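Local coordinates for putative thioesterase (Escherichia coli, PDB 5UGZ), which acts as an intermediate-releasing type II thioesterase of the colibactin pathway, probably hydrolysing thioester-bound intermediates off its assembly line, at residues S25-P30 against R53-A58; A37-W42 against A93-S98. All coordinates share one frame; numbering follows the deposited sequence.

Interaction 1 (S25-P30 against R53-A58)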
# COMPACT_ATOMS: atom_id res chain seq x y z
N SER A 25 -5.18 -14.03 7.69
CA SER A 25 -5.48 -13.39 6.42
C SER A 25 -4.63 -12.14 6.26
O SER A 25 -4.53 -11.32 7.17
CB SER A 25 -6.97 -13.06 6.34
OG SER A 25 -7.71 -14.24 6.51
N LEU A 26 -4.00 -12.03 5.10
CA LEU A 26 -3.16 -10.91 4.72
C LEU A 26 -3.90 -10.08 3.67
O LEU A 26 -4.02 -10.52 2.52
CB LEU A 26 -1.83 -11.41 4.18
CG LEU A 26 -0.90 -10.38 3.57
CD1 LEU A 26 -0.28 -9.51 4.66
CD2 LEU A 26 0.17 -11.09 2.72
N TYR A 27 -4.38 -8.91 4.07
CA TYR A 27 -5.03 -7.96 3.19
C TYR A 27 -3.97 -7.09 2.53
O TYR A 27 -3.14 -6.50 3.22
CB TYR A 27 -6.03 -7.09 3.97
CG TYR A 27 -7.15 -7.95 4.59
CD1 TYR A 27 -7.02 -8.50 5.86
CD2 TYR A 27 -8.28 -8.26 3.86
CE1 TYR A 27 -8.02 -9.31 6.39
CE2 TYR A 27 -9.27 -9.06 4.38
CZ TYR A 27 -9.14 -9.59 5.63
OH TYR A 27 -10.15 -10.38 6.12
N CYS A 28 -3.98 -7.03 1.20
CA CYS A 28 -2.99 -6.28 0.45
C CYS A 28 -3.66 -5.17 -0.35
O CYS A 28 -4.67 -5.39 -1.02
CB CYS A 28 -2.20 -7.19 -0.49
SG CYS A 28 -1.27 -8.45 0.42
N LEU A 29 -3.07 -3.96 -0.28
CA LEU A 29 -3.56 -2.80 -1.02
C LEU A 29 -2.55 -2.39 -2.08
O LEU A 29 -1.35 -2.33 -1.79
CB LEU A 29 -3.84 -1.63 -0.06
CG LEU A 29 -5.07 -1.82 0.84
CD1 LEU A 29 -4.85 -2.93 1.83
CD2 LEU A 29 -5.43 -0.54 1.58
N PRO A 30 -2.98 -2.09 -3.29
CA PRO A 30 -2.04 -1.79 -4.37
C PRO A 30 -1.56 -0.34 -4.36
O PRO A 30 -2.07 0.53 -3.66
CB PRO A 30 -2.87 -2.08 -5.63
CG PRO A 30 -4.27 -1.80 -5.23
CD PRO A 30 -4.38 -2.10 -3.75
N ARG A 53 -5.72 -12.02 0.65
CA ARG A 53 -6.96 -11.24 0.56
C ARG A 53 -6.69 -9.89 -0.09
O ARG A 53 -6.72 -8.85 0.57
CB ARG A 53 -7.60 -11.05 1.93
CG ARG A 53 -8.07 -12.31 2.55
CD ARG A 53 -9.21 -12.85 1.74
NE ARG A 53 -9.90 -13.91 2.45
CZ ARG A 53 -10.75 -14.74 1.87
NH1 ARG A 53 -11.00 -14.66 0.58
NH2 ARG A 53 -11.35 -15.67 2.60
N PRO A 54 -6.43 -9.88 -1.40
CA PRO A 54 -6.22 -8.60 -2.09
C PRO A 54 -7.47 -7.75 -2.02
O PRO A 54 -8.58 -8.23 -2.22
CB PRO A 54 -5.90 -9.02 -3.53
CG PRO A 54 -5.49 -10.48 -3.44
CD PRO A 54 -6.28 -11.04 -2.29
N LEU A 55 -7.30 -6.47 -1.71
CA LEU A 55 -8.42 -5.55 -1.60
C LEU A 55 -8.43 -4.67 -2.83
O LEU A 55 -7.44 -3.99 -3.12
CB LEU A 55 -8.34 -4.71 -0.33
CG LEU A 55 -8.56 -5.46 0.99
CD1 LEU A 55 -8.63 -4.51 2.17
CD2 LEU A 55 -9.77 -6.37 0.98
N GLU A 56 -9.54 -4.70 -3.57
CA GLU A 56 -9.65 -3.97 -4.83
C GLU A 56 -10.22 -2.58 -4.59
O GLU A 56 -11.40 -2.46 -4.26
CB GLU A 56 -10.54 -4.73 -5.81
CG GLU A 56 -10.50 -4.16 -7.23
CD GLU A 56 -9.28 -4.60 -8.02
OE1 GLU A 56 -9.29 -5.70 -8.61
OE2 GLU A 56 -8.30 -3.83 -8.06
N PRO A 57 -9.43 -1.51 -4.77
CA PRO A 57 -9.98 -0.15 -4.76
C PRO A 57 -10.97 0.05 -5.89
O PRO A 57 -10.87 -0.58 -6.94
CB PRO A 57 -8.74 0.73 -4.97
CG PRO A 57 -7.58 -0.14 -4.74
CD PRO A 57 -7.99 -1.52 -5.07
N ALA A 58 -11.92 0.96 -5.67
CA ALA A 58 -13.00 1.16 -6.62
C ALA A 58 -12.49 1.78 -7.92
O ALA A 58 -11.54 2.57 -7.92
CB ALA A 58 -14.08 2.05 -6.01
O HOH W 1 -10.22 -16.17 5.60
O HOH W 2 -5.29 -5.22 -3.38
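Tyr27 and Arg53 project together from one face of two neighbouring parallel strands at one margin of the alpha/beta-hydrolase sheet, where strand 50-54 is outermost. CB of Arg53 packs 3.5 Å from CD2 of Tyr27, and its CG lies near CE2, so the aliphatic root of the arginine runs along the ring while the guanidinium goes on past it, its plane turned only 23° from that of the phenol. With CG set beside the backbone N (chi1 -66°), the arginine brings that atom close to CB of Ser25, and the bend at chi2 then carries the guanidinium away from the strand. Leu55 meets the same ring at its edge, its CD2 3.8 Å from CD2 of Tyr27; the other methyl, CD1, touches CD1 of Leu29, which runs alongside it. These branched leucines suit the buried face that helix 72-83 packs against through Leu79.

Between the strands, Leu26 O accepts from Arg53 N, and Cys28 N makes a weak bond to Arg53 O. The last rung is straighter: Leu55 N reaches Cys28 O at 2.9 Å and is nearly linear (172°). Beyond it, CG of Pro30 packs 3.7 Å from CD of Pro57, compact rings that need no amide hydrogen where the ladder has ended. At the partly exposed opposite end, water 1 joins Ser25 OG to Arg53 NH2, which lies 3.2 Å from the water oxygen.

Interaction 2 (A37-W42 against A93-S98)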
# COMPACT_ATOMS: atom_id res chain seq x y z
N ALA A 37 -4.77 -7.36 -8.68
CA ALA A 37 -4.10 -8.44 -9.40
C ALA A 37 -2.58 -8.38 -9.26
O ALA A 37 -1.92 -9.37 -9.57
CB ALA A 37 -4.49 -8.44 -10.88
N MET A 38 -2.00 -7.25 -8.83
CA MET A 38 -0.56 -7.24 -8.64
C MET A 38 -0.14 -8.25 -7.57
O MET A 38 1.01 -8.69 -7.55
CB MET A 38 -0.07 -5.85 -8.26
CG MET A 38 -0.54 -5.38 -6.90
SD MET A 38 0.22 -3.84 -6.35
CE MET A 38 1.71 -4.40 -5.50
N TYR A 39 -1.07 -8.63 -6.70
CA TYR A 39 -0.81 -9.55 -5.59
C TYR A 39 -1.24 -10.98 -5.88
O TYR A 39 -0.99 -11.85 -5.04
CB TYR A 39 -1.52 -9.07 -4.32
CG TYR A 39 -1.07 -7.73 -3.80
CD1 TYR A 39 0.17 -7.59 -3.20
CD2 TYR A 39 -1.88 -6.61 -3.90
CE1 TYR A 39 0.61 -6.38 -2.71
CE2 TYR A 39 -1.46 -5.39 -3.42
CZ TYR A 39 -0.21 -5.28 -2.81
OH TYR A 39 0.23 -4.07 -2.31
N TYR A 40 -1.87 -11.25 -7.03
CA TYR A 40 -2.30 -12.62 -7.32
C TYR A 40 -1.11 -13.58 -7.29
O TYR A 40 -1.24 -14.72 -6.82
CB TYR A 40 -2.99 -12.71 -8.68
CG TYR A 40 -4.34 -12.03 -8.83
CD1 TYR A 40 -5.08 -11.61 -7.74
CD2 TYR A 40 -4.88 -11.82 -10.10
CE1 TYR A 40 -6.33 -10.99 -7.91
CE2 TYR A 40 -6.10 -11.22 -10.28
CZ TYR A 40 -6.83 -10.80 -9.20
OH TYR A 40 -8.05 -10.18 -9.46
N LYS A 41 0.06 -13.14 -7.80
CA LYS A 41 1.25 -13.97 -7.88
C LYS A 41 1.84 -14.29 -6.51
O LYS A 41 2.67 -15.20 -6.40
CB LYS A 41 2.31 -13.27 -8.74
CG LYS A 41 2.75 -11.91 -8.19
CD LYS A 41 3.76 -11.25 -9.09
CE LYS A 41 4.12 -9.85 -8.62
NZ LYS A 41 3.03 -8.86 -8.87
N TRP A 42 1.44 -13.55 -5.47
CA TRP A 42 1.93 -13.81 -4.13
C TRP A 42 1.51 -15.17 -3.61
O TRP A 42 2.14 -15.69 -2.68
CB TRP A 42 1.43 -12.73 -3.16
CG TRP A 42 2.14 -11.42 -3.31
CD1 TRP A 42 2.63 -10.87 -4.45
CD2 TRP A 42 2.45 -10.51 -2.25
NE1 TRP A 42 3.21 -9.66 -4.18
CE2 TRP A 42 3.11 -9.42 -2.83
CE3 TRP A 42 2.23 -10.51 -0.88
CZ2 TRP A 42 3.57 -8.35 -2.08
CZ3 TRP A 42 2.67 -9.46 -0.13
CH2 TRP A 42 3.34 -8.39 -0.73
N ALA A 93 -3.01 -9.38 8.96
CA ALA A 93 -2.00 -8.37 8.71
C ALA A 93 -2.47 -7.52 7.54
O ALA A 93 -3.43 -7.86 6.86
CB ALA A 93 -0.64 -8.98 8.41
N ILE A 94 -1.78 -6.40 7.31
CA ILE A 94 -2.08 -5.51 6.20
C ILE A 94 -0.79 -5.09 5.52
O ILE A 94 0.14 -4.63 6.19
CB ILE A 94 -2.87 -4.27 6.64
CG1 ILE A 94 -3.97 -4.69 7.62
CG2 ILE A 94 -3.40 -3.51 5.40
CD1 ILE A 94 -4.87 -3.59 8.09
N PHE A 95 -0.73 -5.26 4.20
CA PHE A 95 0.39 -4.82 3.39
C PHE A 95 -0.14 -3.81 2.38
O PHE A 95 -1.20 -4.03 1.79
CB PHE A 95 1.06 -6.01 2.66
CG PHE A 95 2.18 -5.62 1.74
CD1 PHE A 95 1.92 -5.08 0.48
CD2 PHE A 95 3.51 -5.78 2.14
CE1 PHE A 95 2.96 -4.70 -0.37
CE2 PHE A 95 4.55 -5.41 1.28
CZ PHE A 95 4.27 -4.86 0.03
N GLY A 96 0.58 -2.72 2.19
CA GLY A 96 0.25 -1.76 1.15
C GLY A 96 1.52 -1.16 0.60
O GLY A 96 2.50 -1.00 1.34
N HIS A 97 1.53 -0.86 -0.70
CA HIS A 97 2.67 -0.22 -1.36
C HIS A 97 2.28 1.20 -1.74
O HIS A 97 1.22 1.42 -2.34
CB HIS A 97 3.13 -1.00 -2.60
CG HIS A 97 4.43 -0.49 -3.18
ND1 HIS A 97 5.67 -0.87 -2.71
CD2 HIS A 97 4.67 0.39 -4.19
CE1 HIS A 97 6.61 -0.26 -3.41
NE2 HIS A 97 6.03 0.51 -4.31
N SER A 98 3.13 2.16 -1.37
CA SER A 98 2.98 3.58 -1.73
C SER A 98 1.63 4.10 -1.25
O SER A 98 1.41 4.12 -0.03
CB SER A 98 3.25 3.72 -3.22
OG SER A 98 3.91 4.95 -3.44
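Trp42 drives the edge of its six-membered ring into the face of Phe95, an edge-to-face pair in the aromatic cluster between a 3-10 segment and central strand 91-97 of the alpha/beta-hydrolase sheet. The centroids are 4.8 Å apart and the planes stand at 68°; CH2 of Trp42 sits over the phenylalanine ring centre. Tyr39 instead comes to that ring's edge, with its OH near the ring plane and 3.4 Å from CE1 of Phe95. Flat, apolar Phe95 offers one its face, the other its rim. Placing CG anti to the backbone N (chi1 177°) carries the phenyl group out toward both aromatics. An alanine here would remove the face on which the indole edge rests and is likely to open a gap beside Tyr39, leaving both rings freer to shift.

Within the 3-10 turn, CD1 of Tyr39 lies over the indole centre, 3.5 Å above its plane, and the backbone bond from Trp42 N to Tyr39 O closes the turn. Farther out, strand 91-97 leads into Ser98 of a probable GxSxG nucleophile elbow, and His97 ND1 bonds to Ser125. Tyrosine suits its spot because the buried hydroxyl finds a carbonyl: Tyr39 OH hydrogen-bonds to O of Leu29.

Overall arrangement
Both contacts are buried and reach the same sheet, since strand 24-29 of interaction 1 lies between strand 50-54 and strand 91-97 of interaction 2. Interaction 1 joins neighbouring strands, so a backbone ladder governs it and side chains pack alongside; its Ser25 and Arg53 end is only partly buried. Interaction 2 joins a 3-10 segment to a strand, has no hydrogen bond between its own segments, and depends on aromatic packing deeper in the core. The two meet directly: Leu29 N lies 2.8 Å from Phe95 O, a probable sheet bond, while CB of Cys28 packs 3.5 Å from CD2 of Tyr39, and Pro30 touches Met38.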